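Long-range contacts in L-fuculose phosphate aldolase (Streptococcus pneumoniae, PDB 4C24), which belongs to the class II aldolase/adducin family and carries a zinc ion held by histidines in a four-chain assembly: residues K18-T23 with I50-I55; D24-T29 with I97-T102. All blocks are in the same frame, centred on the assembly; numbering follows the deposited sequence.

Interaction 1: residues K18-T23 with I50-I55; sequences KKLVET and IDFFEI
Lys-18, Val-21 and Glu-22 gather round the ring of Phe-53 where the last turns of helix 7-22 meet the loop between strands 42-45 and 61-64, at the edge of the class II aldolase/adducin fold. Take Lys-18 outward from its backbone. Its CB lies 4.1 Å from CZ of Phe-53. CG, anti to the carbonyl carbon (chi1 -64°), sits over one face of that ring, 4.2 Å from its centroid and 15° off the normal, a CH-pi contact; the same CG also passes near Phe-52 O. CD still brushes CE1 of Phe-53, and the extended chain then carries CE and NZ onward past the ring. Val-21 comes at the edge instead: its CB is 3.7 Å from Phe-53 CE2, close to the ring plane. The valine divides its branches, CG1 staying with Phe-53 while CG2 meets the edge of Phe-52, 3.8 Å from CD2. Deeper in, Leu-20 CD1 approaches Phe-52 CE2, and Leu-33 of strand 32-37 touches both of these side chains. The loop holds its own bend with an Asx turn: Phe-53 N donates to Asp-51 OD1 on the anti lone pair at 3.0 Å. On the solvent side, Glu-22 CG packs 3.9 Å from Phe-53 CZ, its carboxylate plane turned 51° from the ring.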
loop_
_atom_site.group_PDB
_atom_site.type_symbol
_atom_site.label_atom_id
_atom_site.label_comp_id
_atom_site.label_asym_id
_atom_site.label_seq_id
_atom_site.Cartn_x
_atom_site.Cartn_y
_atom_site.Cartn_z
ATOM N N LYS A 18 -1.968 7.955 -17.811
ATOM C CA LYS A 18 -2.116 6.581 -17.427
ATOM C C LYS A 18 -1.063 6.137 -16.421
ATOM O O LYS A 18 -1.400 5.435 -15.471
ATOM C CB LYS A 18 -2.074 5.683 -18.665
ATOM C CG LYS A 18 -3.231 5.940 -19.589
ATOM C CD LYS A 18 -3.094 5.056 -20.809
ATOM C CE LYS A 18 -4.347 5.176 -21.625
ATOM N NZ LYS A 18 -4.329 4.124 -22.675
ATOM N N LYS A 19 0.199 6.518 -16.635
ATOM C CA LYS A 19 1.301 6.125 -15.729
ATOM C C LYS A 19 1.035 6.608 -14.306
ATOM O O LYS A 19 1.310 5.889 -13.346
ATOM C CB LYS A 19 2.667 6.629 -16.198
ATOM N N LEU A 20 0.472 7.794 -14.180
ATOM C CA LEU A 20 0.147 8.300 -12.830
ATOM C C LEU A 20 -0.814 7.355 -12.098
ATOM O O LEU A 20 -0.654 7.102 -10.912
ATOM C CB LEU A 20 -0.433 9.716 -12.906
ATOM C CG LEU A 20 0.522 10.864 -13.199
ATOM C CD1 LEU A 20 -0.301 12.108 -13.475
ATOM C CD2 LEU A 20 1.487 11.135 -12.041
ATOM N N VAL A 21 -1.807 6.789 -12.800
ATOM C CA VAL A 21 -2.756 5.856 -12.168
ATOM C C VAL A 21 -2.125 4.470 -12.016
ATOM O O VAL A 21 -2.288 3.813 -10.999
ATOM C CB VAL A 21 -4.079 5.740 -12.966
ATOM C CG1 VAL A 21 -5.098 4.878 -12.222
ATOM C CG2 VAL A 21 -4.654 7.112 -13.282
ATOM N N GLU A 22 -1.405 4.019 -13.041
ATOM C CA GLU A 22 -0.836 2.666 -13.036
ATOM C C GLU A 22 0.119 2.483 -11.854
ATOM O O GLU A 22 0.136 1.428 -11.210
ATOM C CB GLU A 22 -0.107 2.401 -14.358
ATOM C CG GLU A 22 -1.035 2.329 -15.578
ATOM C CD GLU A 22 -0.326 2.391 -16.940
ATOM O OE1 GLU A 22 0.881 2.705 -17.022
ATOM O OE2 GLU A 22 -1.000 2.135 -17.962
ATOM N N THR A 23 0.884 3.527 -11.549
ATOM C CA THR A 23 1.858 3.468 -10.450
ATOM C C THR A 23 1.244 3.898 -9.119
ATOM O O THR A 23 1.940 3.962 -8.109
ATOM C CB THR A 23 3.105 4.331 -10.715
ATOM O OG1 THR A 23 2.715 5.701 -10.808
ATOM C CG2 THR A 23 3.824 3.910 -11.997
ATOM N N ILE A 50 -12.327 14.251 -17.308
ATOM C CA ILE A 50 -12.336 12.981 -18.028
ATOM C C ILE A 50 -11.310 12.062 -17.370
ATOM O O ILE A 50 -10.143 12.431 -17.225
ATOM C CB ILE A 50 -12.070 13.158 -19.553
ATOM C CG1 ILE A 50 -13.143 14.062 -20.175
ATOM C CG2 ILE A 50 -12.043 11.805 -20.268
ATOM C CD1 ILE A 50 -12.994 14.272 -21.668
ATOM N N ASP A 51 -11.772 10.877 -16.963
ATOM C CA ASP A 51 -10.925 9.797 -16.448
ATOM C C ASP A 51 -9.696 9.611 -17.340
ATOM O O ASP A 51 -9.816 9.584 -18.573
ATOM C CB ASP A 51 -11.748 8.496 -16.405
ATOM C CG ASP A 51 -11.099 7.399 -15.564
ATOM O OD1 ASP A 51 -10.007 6.907 -15.932
ATOM O OD2 ASP A 51 -11.712 7.000 -14.543
ATOM N N PHE A 52 -8.517 9.501 -16.729
ATOM C CA PHE A 52 -7.269 9.375 -17.490
ATOM C C PHE A 52 -7.278 8.212 -18.479
ATOM O O PHE A 52 -6.632 8.268 -19.526
ATOM C CB PHE A 52 -6.051 9.256 -16.568
ATOM C CG PHE A 52 -5.593 10.568 -15.974
ATOM C CD1 PHE A 52 -5.799 11.775 -16.638
ATOM C CD2 PHE A 52 -4.926 10.587 -14.762
ATOM C CE1 PHE A 52 -5.371 12.978 -16.088
ATOM C CE2 PHE A 52 -4.485 11.786 -14.208
ATOM C CZ PHE A 52 -4.712 12.984 -14.868
ATOM N N PHE A 53 -8.020 7.161 -18.146
ATOM C CA PHE A 53 -8.064 5.987 -19.001
ATOM C C PHE A 53 -9.060 6.101 -20.151
ATOM O O PHE A 53 -9.163 5.200 -20.991
ATOM C CB PHE A 53 -8.293 4.735 -18.157
ATOM C CG PHE A 53 -7.024 4.135 -17.659
ATOM C CD1 PHE A 53 -6.323 3.235 -18.454
ATOM C CD2 PHE A 53 -6.486 4.511 -16.437
ATOM C CE1 PHE A 53 -5.136 2.682 -18.026
ATOM C CE2 PHE A 53 -5.295 3.956 -15.999
ATOM C CZ PHE A 53 -4.618 3.047 -16.797
ATOM N N GLU A 54 -9.762 7.229 -20.196
ATOM C CA GLU A 54 -10.752 7.497 -21.239
ATOM C C GLU A 54 -10.378 8.697 -22.111
ATOM O O GLU A 54 -11.143 9.084 -22.989
ATOM C CB GLU A 54 -12.129 7.720 -20.610
ATOM C CG GLU A 54 -12.660 6.511 -19.852
ATOM C CD GLU A 54 -14.156 6.563 -19.647
ATOM O OE1 GLU A 54 -14.632 7.452 -18.907
ATOM O OE2 GLU A 54 -14.859 5.705 -20.224
ATOM N N ILE A 55 -9.207 9.283 -21.879
ATOM C CA ILE A 55 -8.778 10.437 -22.670
ATOM C C ILE A 55 -8.260 10.020 -24.052
ATOM O O ILE A 55 -7.339 9.198 -24.164
ATOM C CB ILE A 55 -7.716 11.297 -21.941
ATOM C CG1 ILE A 55 -8.235 11.746 -20.574
ATOM C CG2 ILE A 55 -7.333 12.515 -22.784
ATOM C CD1 ILE A 55 -7.196 12.489 -19.760
#

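Interaction 2: residues D24-T29 with I97-T102; sequences DLTKGT and IHAHTT. With ZN (zinc ion), chain B; SO4 (sulfate ion), chain D.
This is a largely water-mediated contact beside the zinc site: the loop joining helix 7-22 to strand 32-37 lies across the end of central strand 95-99, where the chain leaves the sheet. Thr-26 and His-100 are at its middle. The threonine OG1 stands anti to its own backbone nitrogen (chi1 179°), a position from which it accepts from Gly-28 N at 3.1 Å, nearly straight at 170°, to form an ST turn. The same OG1 meets two waters. One also donates to Thr-29 O and accepts from His-100 N, 2.9 Å from the water oxygen; the other donates to His-100 O. Both backbone polar atoms of this zinc ligand are thus linked to the loop through water. Thr-26 CG2 adds an apolar touch on Ala-99 CB. Farther along, a third water bridges Leu-25 O and Thr-102 N, while Thr-101 CA points its hydrogen at Leu-25 O, 3.5 Å away. Thr-101 OG1 itself turns to Glu-180, and Thr-102 OG1 donates to a sulfate oxygen, O1, at 2.9 Å; Lys-184 of the second subunit binds that sulfate too.

His-98 and His-100 each bind zinc through NE2 at 2.0 Å, with His-160 and a water as further ligands. Behind His-98, ND1 bonds to Ile-162 O, which fixes the turn of that ring. Thr-29 O lies over one face of the His-100 ring, 3.6 Å from ND1 and offset toward the rim. The waters thus tie the backbone of His-100 to the loop while the zinc bond holds its ring, and the partial negative charge of Thr-29 O may favour the positive character that zinc binding gives the imidazole.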
loop_
_atom_site.group_PDB
_atom_site.type_symbol
_atom_site.label_atom_id
_atom_site.label_comp_id
_atom_site.label_asym_id
_atom_site.label_seq_id
_atom_site.Cartn_x
_atom_site.Cartn_y
_atom_site.Cartn_z
ATOM N N ASP A 24 -0.052 4.155 -9.127
ATOM C CA ASP A 24 -0.800 4.542 -7.928
ATOM C C ASP A 24 -0.317 5.835 -7.273
ATOM O O ASP A 24 -0.496 6.044 -6.063
ATOM C CB ASP A 24 -0.845 3.418 -6.887
ATOM C CG ASP A 24 -2.043 3.539 -5.958
ATOM O OD1 ASP A 24 -3.113 4.028 -6.396
ATOM O OD2 ASP A 24 -1.910 3.141 -4.778
ATOM N N LEU A 25 0.270 6.718 -8.060
ATOM C CA LEU A 25 0.545 8.068 -7.545
ATOM C C LEU A 25 -0.753 8.830 -7.300
ATOM O O LEU A 25 -0.880 9.563 -6.317
ATOM C CB LEU A 25 1.454 8.849 -8.488
ATOM C CG LEU A 25 2.938 8.575 -8.300
ATOM C CD1 LEU A 25 3.708 9.115 -9.504
ATOM C CD2 LEU A 25 3.450 9.186 -6.984
ATOM N N THR A 26 -1.726 8.671 -8.195
ATOM C CA THR A 26 -3.028 9.312 -8.018
ATOM C C THR A 26 -4.103 8.479 -8.697
ATOM O O THR A 26 -3.784 7.617 -9.508
ATOM C CB THR A 26 -3.016 10.778 -8.526
ATOM O OG1 THR A 26 -4.312 11.368 -8.361
ATOM C CG2 THR A 26 -2.627 10.845 -9.984
ATOM N N LYS A 27 -5.361 8.719 -8.344
ATOM C CA LYS A 27 -6.485 8.134 -9.071
ATOM C C LYS A 27 -6.807 8.937 -10.343
ATOM O O LYS A 27 -7.537 8.466 -11.218
ATOM C CB LYS A 27 -7.716 8.044 -8.167
ATOM N N GLY A 28 -6.253 10.147 -10.434
ATOM C CA GLY A 28 -6.485 11.043 -11.567
ATOM C C GLY A 28 -7.357 12.257 -11.303
ATOM O O GLY A 28 -7.237 13.279 -11.988
ATOM N N THR A 29 -8.242 12.159 -10.317
ATOM C CA THR A 29 -9.199 13.234 -10.070
ATOM C C THR A 29 -8.459 14.505 -9.672
ATOM O O THR A 29 -7.554 14.471 -8.826
ATOM C CB THR A 29 -10.242 12.865 -8.988
ATOM O OG1 THR A 29 -9.628 12.877 -7.692
ATOM C CG2 THR A 29 -10.862 11.485 -9.270
ATOM N N ILE A 97 3.197 18.491 -14.440
ATOM C CA ILE A 97 2.224 17.559 -13.948
ATOM C C ILE A 97 1.687 18.065 -12.642
ATOM O O ILE A 97 2.487 18.485 -11.767
ATOM C CB ILE A 97 2.830 16.155 -13.745
ATOM C CG1 ILE A 97 3.312 15.589 -15.110
ATOM C CG2 ILE A 97 1.817 15.238 -13.068
ATOM C CD1 ILE A 97 4.006 14.247 -14.999
ATOM N N HIS A 98 0.363 18.070 -12.521
ATOM C CA HIS A 98 -0.307 18.340 -11.236
ATOM C C HIS A 98 -1.013 17.071 -10.792
ATOM O O HIS A 98 -1.716 16.393 -11.582
ATOM C CB HIS A 98 -1.277 19.500 -11.380
ATOM C CG HIS A 98 -2.280 19.612 -10.265
ATOM N ND1 HIS A 98 -1.916 19.909 -8.968
ATOM C CD2 HIS A 98 -3.628 19.467 -10.254
ATOM C CE1 HIS A 98 -2.997 19.935 -8.209
ATOM N NE2 HIS A 98 -4.058 19.693 -8.963
ATOM N N ALA A 99 -0.828 16.712 -9.526
ATOM C CA ALA A 99 -1.406 15.507 -9.007
ATOM C C ALA A 99 -1.848 15.683 -7.575
ATOM O O ALA A 99 -1.308 16.545 -6.890
ATOM C CB ALA A 99 -0.416 14.358 -9.108
ATOM N N HIS A 100 -2.827 14.906 -7.149
ATOM C CA HIS A 100 -3.207 14.824 -5.730
ATOM C C HIS A 100 -2.616 13.523 -5.239
ATOM O O HIS A 100 -3.240 12.459 -5.339
ATOM C CB HIS A 100 -4.722 14.831 -5.569
ATOM C CG HIS A 100 -5.399 16.034 -6.166
ATOM N ND1 HIS A 100 -6.713 16.340 -5.912
ATOM C CD2 HIS A 100 -4.938 17.003 -6.998
ATOM C CE1 HIS A 100 -7.049 17.423 -6.607
ATOM N NE2 HIS A 100 -5.975 17.863 -7.243
ATOM N N THR A 101 -1.360 13.579 -4.813
ATOM C CA THR A 101 -0.699 12.381 -4.332
ATOM C C THR A 101 -1.006 12.148 -2.843
ATOM O O THR A 101 -1.956 12.742 -2.289
ATOM C CB THR A 101 0.801 12.419 -4.644
ATOM O OG1 THR A 101 1.399 13.468 -3.869
ATOM C CG2 THR A 101 1.059 12.623 -6.154
ATOM N N THR A 102 -0.275 11.251 -2.207
ATOM C CA THR A 102 -0.584 11.001 -0.794
ATOM C C THR A 102 0.192 11.889 0.182
ATOM O O THR A 102 -0.382 12.867 0.705
ATOM C CB THR A 102 -0.431 9.528 -0.434
ATOM O OG1 THR A 102 -1.227 8.775 -1.351
ATOM C CG2 THR A 102 -0.901 9.267 1.005
HETATM ZN ZN ZN B . -5.920 19.562 -8.286
HETATM S S SO4 D . 0.774 5.238 -0.084
HETATM O O1 SO4 D . 0.005 6.203 -0.894
HETATM O O2 SO4 D . 0.702 3.937 -0.792
HETATM O O3 SO4 D . 2.162 5.726 -0.045
HETATM O O4 SO4 D . 0.194 5.149 1.273
HETATM O O HOH W 1 0.425 9.152 -3.943
HETATM O O HOH W 2 -4.624 13.850 -9.116
HETATM O O HOH W 3 -5.396 11.051 -6.015
HETATM O O HOH W 4 -7.416 20.553 -9.354
#

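From the N terminus, helix 7-22 supplies 18-23, and the chain turns at Asp-24, in a Schellman motif, directly into 24-29, so the first halves of both contacts are continuous. After strands 32-37 and 42-45 the loop at 50-55 returns to the helix end, closing interaction 1. Only after helix 80-89 does strand 95-99 bring 97-102 back to close interaction 2. The two closures therefore cross rather than nest. They also touch: Phe-52 CE2 packs 3.4 Å from Gly-28 CA, and Leu-20 CD1 reaches Ile-97 CG2. Together they tie the C-terminal end of helix 7-22 and its following loop to the 50-55 loop and to the zinc-bearing end of strand 95-99.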